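Local atomic coordinates of proteolytically activated form of PPO4 Tyrosinase (PDB entry 4OUA), a protein that uses a pair of copper ions to hydroxylate monophenols and oxidise the resulting o-diphenols to o-quinones, the first step of melanin synthesis. Residues G54-P59 / T88-Y93; N228-S233 / W300-P305. All blocks are in the same frame, centred on the assembly; numbering follows the deposited sequence.

Interaction 1 closes before interaction 2 opens along the chain, and their centres lie about 19 Å apart. Helix 86-109 ties them together: interaction 1 uses its residues 88-93 directly, with the Trp89 and Tyr93 rings and the end of His90 reaching the loop that carries His56, whereas interaction 2 leans on the start of the same helix, where the Thr88 CG2 methyl packs against Val301 CG2 at 3.7 Å. Arg91 of the helix also touches the Trp300 ring. Interaction 1 is buried and supplies two ligands of one copper; interaction 2, more peripheral, joins helix 229-233 to the chain leading into strand 304-305. The helix that brings His90 to the metal is thus packed in both contacts.

Interaction 1 of 2, residues G54-P59 / T88-Y93; sequences GIHGLP and TWHRVY. With NA (sodium ion), chain E; CU1 (copper (I) ion), chain C.
Ile55 and His56 meet the aromatic side of residues 88-93 of helix 86-109, and the packing is closest round Tyr93. Ile55 CB approaches Tyr93 CE1 at 3.9 Å while its CG2 methyl reaches Trp89 CZ2, a branched aliphatic chain serving two rings at once. The tyrosine hydroxyl takes part as well as the ring: it gives its hydrogen to Leu52 O and accepts a weak bond from His56 N, 3.3 Å from Tyr93 OH and bent to 128°. Trp89 CH2 lies 3.5 Å above the plane of the Tyr93 ring, toward the rim, and Trp89 CE3 covers the centre of one His90 face, so this one indole backs two neighbours. His56 and His90, with His81, are the ligands of one copper of the type 3 dicopper centre of tyrosinases; Trp89 and Tyr93 pack behind them. His56 NE2 and His90 NE2 each stand 2.1 Å from the copper. With chi1 at -164°, CG of His56 is anti to its backbone N, which swings the imidazole toward the metal; ND1 is hydrogen-bonded to Ala269 O, as His90 ND1 is to Phe86 O, and these second-shell carbonyls probably help to fix the rotation of both rings. This metal side is looser, though still buried: the two imidazoles approach rim to rim, their planes at 71°, and are joined through the copper, whose bound water 1 lies in the plane of the His56 ring, 2.4 Å from the metal. On the loop itself, Gly54 O, Gly57 O and Pro59 O hold a sodium ion, with two waters completing its shell.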
loop_
_atom_site.group_PDB
_atom_site.type_symbol
_atom_site.label_atom_id
_atom_site.label_comp_id
_atom_site.label_asym_id
_atom_site.label_seq_id
_atom_site.Cartn_x
_atom_site.Cartn_y
_atom_site.Cartn_z
ATOM N N GLY A 54 -4.933 9.845 -5.028
ATOM C CA GLY A 54 -5.205 10.297 -6.378
ATOM C C GLY A 54 -4.057 10.010 -7.325
ATOM O O GLY A 54 -4.243 9.959 -8.536
ATOM N N ILE A 55 -2.863 9.818 -6.773
ATOM C CA ILE A 55 -1.693 9.511 -7.588
ATOM C C ILE A 55 -1.878 8.205 -8.354
ATOM O O ILE A 55 -1.522 8.110 -9.527
ATOM C CB ILE A 55 -0.419 9.411 -6.731
ATOM C CG1 ILE A 55 -0.129 10.747 -6.046
ATOM C CG2 ILE A 55 0.764 8.981 -7.587
ATOM C CD1 ILE A 55 1.053 10.703 -5.106
ATOM N N HIS A 56 -2.440 7.207 -7.679
ATOM C CA HIS A 56 -2.639 5.884 -8.262
ATOM C C HIS A 56 -3.451 5.949 -9.555
ATOM O O HIS A 56 -2.957 5.596 -10.625
ATOM C CB HIS A 56 -3.328 4.964 -7.250
ATOM C CG HIS A 56 -3.240 3.508 -7.594
ATOM N ND1 HIS A 56 -4.265 2.825 -8.211
ATOM C CD2 HIS A 56 -2.250 2.604 -7.398
ATOM C CE1 HIS A 56 -3.910 1.564 -8.384
ATOM N NE2 HIS A 56 -2.693 1.404 -7.899
ATOM N N GLY A 57 -4.695 6.409 -9.450
ATOM C CA GLY A 57 -5.567 6.510 -10.607
ATOM C C GLY A 57 -6.094 7.916 -10.815
ATOM O O GLY A 57 -5.319 8.855 -10.999
ATOM N N LEU A 58 -7.415 8.061 -10.791
ATOM C CA LEU A 58 -8.042 9.373 -10.903
ATOM C C LEU A 58 -7.774 10.213 -9.659
ATOM O O LEU A 58 -7.622 9.675 -8.562
ATOM C CB LEU A 58 -9.548 9.233 -11.128
ATOM C CG LEU A 58 -10.000 8.721 -12.496
ATOM C CD1 LEU A 58 -11.494 8.443 -12.494
ATOM C CD2 LEU A 58 -9.643 9.723 -13.580
ATOM N N PRO A 59 -7.712 11.542 -9.827
ATOM C CA PRO A 59 -7.853 12.196 -11.131
ATOM C C PRO A 59 -6.577 12.100 -11.960
ATOM O O PRO A 59 -5.514 11.806 -11.418
ATOM C CB PRO A 59 -8.151 13.648 -10.758
ATOM C CG PRO A 59 -7.440 13.836 -9.463
ATOM C CD PRO A 59 -7.552 12.520 -8.736
ATOM N N THR A 88 8.586 -1.898 -8.006
ATOM C CA THR A 88 9.382 -0.765 -7.546
ATOM C C THR A 88 8.564 0.517 -7.425
ATOM O O THR A 88 8.764 1.295 -6.494
ATOM C CB THR A 88 10.584 -0.500 -8.477
ATOM O OG1 THR A 88 10.122 -0.289 -9.816
ATOM C CG2 THR A 88 11.544 -1.677 -8.455
ATOM N N TRP A 89 7.646 0.738 -8.361
ATOM C CA TRP A 89 6.838 1.955 -8.345
ATOM C C TRP A 89 5.948 2.009 -7.111
ATOM O O TRP A 89 5.719 3.080 -6.547
ATOM C CB TRP A 89 5.978 2.064 -9.605
ATOM C CG TRP A 89 5.178 3.336 -9.658
ATOM C CD1 TRP A 89 5.532 4.503 -10.270
ATOM C CD2 TRP A 89 3.894 3.569 -9.062
ATOM N NE1 TRP A 89 4.548 5.447 -10.097
ATOM C CE2 TRP A 89 3.532 4.900 -9.359
ATOM C CE3 TRP A 89 3.016 2.784 -8.309
ATOM C CZ2 TRP A 89 2.331 5.459 -8.931
ATOM C CZ3 TRP A 89 1.824 3.342 -7.886
ATOM C CH2 TRP A 89 1.493 4.665 -8.197
ATOM N N HIS A 90 5.448 0.851 -6.696
ATOM C CA HIS A 90 4.548 0.781 -5.553
ATOM C C HIS A 90 5.317 0.822 -4.234
ATOM O O HIS A 90 4.783 1.257 -3.211
ATOM C CB HIS A 90 3.679 -0.476 -5.635
ATOM C CG HIS A 90 2.623 -0.406 -6.695
ATOM N ND1 HIS A 90 2.907 -0.519 -8.039
ATOM C CD2 HIS A 90 1.285 -0.217 -6.608
ATOM C CE1 HIS A 90 1.789 -0.408 -8.733
ATOM N NE2 HIS A 90 0.790 -0.225 -7.890
ATOM N N ARG A 91 6.569 0.380 -4.264
ATOM C CA ARG A 91 7.421 0.441 -3.081
ATOM C C ARG A 91 7.611 1.880 -2.624
ATOM O O ARG A 91 7.505 2.187 -1.435
ATOM C CB ARG A 91 8.781 -0.203 -3.353
ATOM C CG ARG A 91 9.868 0.234 -2.384
ATOM C CD ARG A 91 10.991 -0.784 -2.313
ATOM N NE ARG A 91 10.571 -1.999 -1.619
ATOM C CZ ARG A 91 11.339 -3.069 -1.452
ATOM N NH1 ARG A 91 12.575 -3.085 -1.937
ATOM N NH2 ARG A 91 10.871 -4.128 -0.805
ATOM N N VAL A 92 7.889 2.759 -3.580
ATOM C CA VAL A 92 8.108 4.166 -3.283
ATOM C C VAL A 92 6.770 4.895 -3.143
ATOM O O VAL A 92 6.704 5.994 -2.589
ATOM C CB VAL A 92 8.974 4.836 -4.373
ATOM C CG1 VAL A 92 8.287 4.743 -5.726
ATOM C CG2 VAL A 92 9.275 6.282 -4.010
ATOM N N TYR A 93 5.705 4.270 -3.637
ATOM C CA TYR A 93 4.359 4.821 -3.501
ATOM C C TYR A 93 3.909 4.778 -2.046
ATOM O O TYR A 93 3.370 5.752 -1.520
ATOM C CB TYR A 93 3.367 4.057 -4.380
ATOM C CG TYR A 93 1.987 4.679 -4.440
ATOM C CD1 TYR A 93 1.791 6.021 -4.138
ATOM C CD2 TYR A 93 0.877 3.919 -4.789
ATOM C CE1 TYR A 93 0.530 6.589 -4.190
ATOM C CE2 TYR A 93 -0.386 4.477 -4.843
ATOM C CZ TYR A 93 -0.554 5.814 -4.544
ATOM O OH TYR A 93 -1.811 6.373 -4.597
HETATM NA NA NA E . -4.006 10.651 -10.456
HETATM CU CU CU1 C . -1.185 0.118 -8.458
HETATM O O HOH W 1 -2.856 -1.548 -7.947
HETATM O O HOH W 2 -2.343 12.084 -9.538
HETATM O O HOH W 3 -2.617 10.658 -12.139
#

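Interaction 2 of 2, residues N228-S233 / W300-P305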
loop_
_atom_site.group_PDB
_atom_site.type_symbol
_atom_site.label_atom_id
_atom_site.label_comp_id
_atom_site.label_asym_id
_atom_site.label_seq_id
_atom_site.Cartn_x
_atom_site.Cartn_y
_atom_site.Cartn_z
ATOM N N ASN A 228 13.199 -15.487 -12.735
ATOM C CA ASN A 228 13.306 -14.319 -13.602
ATOM C C ASN A 228 12.366 -13.202 -13.162
ATOM O O ASN A 228 11.314 -13.455 -12.573
ATOM C CB ASN A 228 13.028 -14.703 -15.059
ATOM C CG ASN A 228 11.605 -15.183 -15.277
ATOM O OD1 ASN A 228 11.025 -15.856 -14.423
ATOM N ND2 ASN A 228 11.035 -14.836 -16.425
ATOM N N TRP A 229 12.752 -11.966 -13.461
ATOM C CA TRP A 229 12.018 -10.789 -13.011
ATOM C C TRP A 229 10.720 -10.574 -13.783
ATOM O O TRP A 229 9.738 -10.076 -13.232
ATOM C CB TRP A 229 12.904 -9.546 -13.130
ATOM C CG TRP A 229 12.221 -8.271 -12.743
ATOM C CD1 TRP A 229 11.619 -7.377 -13.579
ATOM C CD2 TRP A 229 12.070 -7.746 -11.419
ATOM N NE1 TRP A 229 11.104 -6.328 -12.858
ATOM C CE2 TRP A 229 11.367 -6.531 -11.531
ATOM C CE3 TRP A 229 12.464 -8.185 -10.152
ATOM C CZ2 TRP A 229 11.047 -5.751 -10.422
ATOM C CZ3 TRP A 229 12.145 -7.410 -9.054
ATOM C CH2 TRP A 229 11.443 -6.206 -9.195
ATOM N N GLU A 230 10.719 -10.945 -15.059
ATOM C CA GLU A 230 9.554 -10.729 -15.910
ATOM C C GLU A 230 8.331 -11.483 -15.402
ATOM O O GLU A 230 7.234 -10.933 -15.350
ATOM C CB GLU A 230 9.860 -11.139 -17.351
ATOM C CG GLU A 230 9.854 -9.980 -18.335
ATOM C CD GLU A 230 8.495 -9.312 -18.443
ATOM O OE1 GLU A 230 7.479 -9.967 -18.125
ATOM O OE2 GLU A 230 8.442 -8.130 -18.847
ATOM N N ALA A 231 8.525 -12.743 -15.025
ATOM C CA ALA A 231 7.424 -13.575 -14.555
ATOM C C ALA A 231 7.006 -13.207 -13.133
ATOM O O ALA A 231 5.936 -13.601 -12.670
ATOM C CB ALA A 231 7.806 -15.044 -14.630
ATOM N N PHE A 232 7.853 -12.447 -12.446
ATOM C CA PHE A 232 7.596 -12.075 -11.058
ATOM C C PHE A 232 7.024 -10.666 -10.919
ATOM O O PHE A 232 6.194 -10.409 -10.046
ATOM C CB PHE A 232 8.883 -12.191 -10.238
ATOM C CG PHE A 232 8.810 -11.521 -8.893
ATOM C CD1 PHE A 232 8.211 -12.155 -7.818
ATOM C CD2 PHE A 232 9.345 -10.256 -8.705
ATOM C CE1 PHE A 232 8.146 -11.544 -6.582
ATOM C CE2 PHE A 232 9.281 -9.638 -7.472
ATOM C CZ PHE A 232 8.680 -10.283 -6.408
ATOM N N SER A 233 7.428 -9.762 -11.790
ATOM C CA SER A 233 7.039 -8.374 -11.686
ATOM C C SER A 233 5.612 -8.072 -12.006
ATOM O O SER A 233 4.938 -7.444 -11.233
ATOM C CB SER A 233 7.892 -7.559 -12.599
ATOM O OG SER A 233 8.338 -8.389 -13.604
ATOM N N TRP A 300 16.814 -8.350 -10.074
ATOM C CA TRP A 300 16.061 -7.105 -9.974
ATOM C C TRP A 300 15.397 -6.754 -11.307
ATOM O O TRP A 300 15.160 -7.627 -12.140
ATOM C CB TRP A 300 16.971 -5.967 -9.506
ATOM C CG TRP A 300 16.240 -4.857 -8.802
ATOM C CD1 TRP A 300 16.254 -3.531 -9.124
ATOM C CD2 TRP A 300 15.379 -4.984 -7.661
ATOM N NE1 TRP A 300 15.462 -2.823 -8.253
ATOM C CE2 TRP A 300 14.913 -3.690 -7.346
ATOM C CE3 TRP A 300 14.960 -6.063 -6.877
ATOM C CZ2 TRP A 300 14.047 -3.448 -6.279
ATOM C CZ3 TRP A 300 14.100 -5.820 -5.819
ATOM C CH2 TRP A 300 13.653 -4.523 -5.529
ATOM N N VAL A 301 15.102 -5.472 -11.501
ATOM C CA VAL A 301 14.351 -5.010 -12.665
ATOM C C VAL A 301 15.042 -5.313 -13.991
ATOM O O VAL A 301 16.231 -5.048 -14.159
ATOM C CB VAL A 301 14.098 -3.489 -12.596
ATOM C CG1 VAL A 301 13.257 -3.035 -13.784
ATOM C CG2 VAL A 301 13.427 -3.119 -11.279
ATOM N N THR A 302 14.280 -5.868 -14.929
ATOM C CA THR A 302 14.760 -6.076 -16.291
ATOM C C THR A 302 13.943 -5.221 -17.255
ATOM O O THR A 302 12.902 -4.678 -16.885
ATOM C CB THR A 302 14.677 -7.554 -16.718
ATOM O OG1 THR A 302 13.305 -7.942 -16.858
ATOM C CG2 THR A 302 15.354 -8.447 -15.687
ATOM N N GLN A 303 14.419 -5.105 -18.490
ATOM C CA GLN A 303 13.774 -4.250 -19.480
ATOM C C GLN A 303 12.421 -4.798 -19.931
ATOM O O GLN A 303 12.218 -6.010 -20.002
ATOM C CB GLN A 303 14.693 -4.064 -20.687
ATOM C CG GLN A 303 14.046 -3.341 -21.850
ATOM C CD GLN A 303 15.037 -3.004 -22.942
ATOM O OE1 GLN A 303 16.220 -2.798 -22.677
ATOM N NE2 GLN A 303 14.558 -2.948 -24.179
ATOM N N GLY A 304 11.497 -3.889 -20.236
ATOM C CA GLY A 304 10.164 -4.258 -20.675
ATOM C C GLY A 304 9.368 -3.050 -21.139
ATOM O O GLY A 304 9.654 -1.922 -20.736
ATOM N N PRO A 305 8.363 -3.280 -21.997
ATOM C CA PRO A 305 7.539 -2.213 -22.579
ATOM C C PRO A 305 6.380 -1.770 -21.687
ATOM O O PRO A 305 5.914 -2.538 -20.844
ATOM C CB PRO A 305 7.009 -2.858 -23.858
ATOM C CG PRO A 305 6.882 -4.304 -23.498
ATOM C CD PRO A 305 8.025 -4.602 -22.555
#
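Trp229 and Val301 bring the two backbones closest, their CA atoms 6.2 Å apart, where the first turn of helix 229-233 faces an extended run heading for strand 304-305. That strand pairs antiparallel with 318-319, so the contact fastens a short helix of the tyrosinase domain to the approach to a two-stranded sheet. Its centre is a CH-pi contact: Val301 CA lies 3.5 Å from the centroid of the five-membered ring of Trp229, only 10° off the ring normal. A broad indole suits position 229 because its face spans both Val301 CA and the carbonyl carbon of Trp300, which covers the same face beside it. The indole reaches there because CG is anti to the backbone N (chi1 178°), and its NE1 is hydrogen-bonded to Val84 O, which settles the buried polar edge. Valine adds a short, branched apolar chain, its CG2 touching Trp229 CZ2 at 3.7 Å. Further along, Trp229 CZ3 meets Trp300 CE3 at 3.8 Å, the two six-membered rings inclined at 47°. Trp300 itself packs on Leu289 and Gln293 of helix 277-295, with NE1 bonded to Ser338 O. Replacing Trp229, by an alanine for instance, is likely to open a gap against Val301 and Trp300 and to leave Val84 O without its indole donor. The acid Glu230 is bonded through OE1 to His242, while its CG passes Thr302 OG1 at 4.3 Å. The threonine's apolar branch completes the contact, Thr302 CG2 resting 3.7 Å from Trp229 CB.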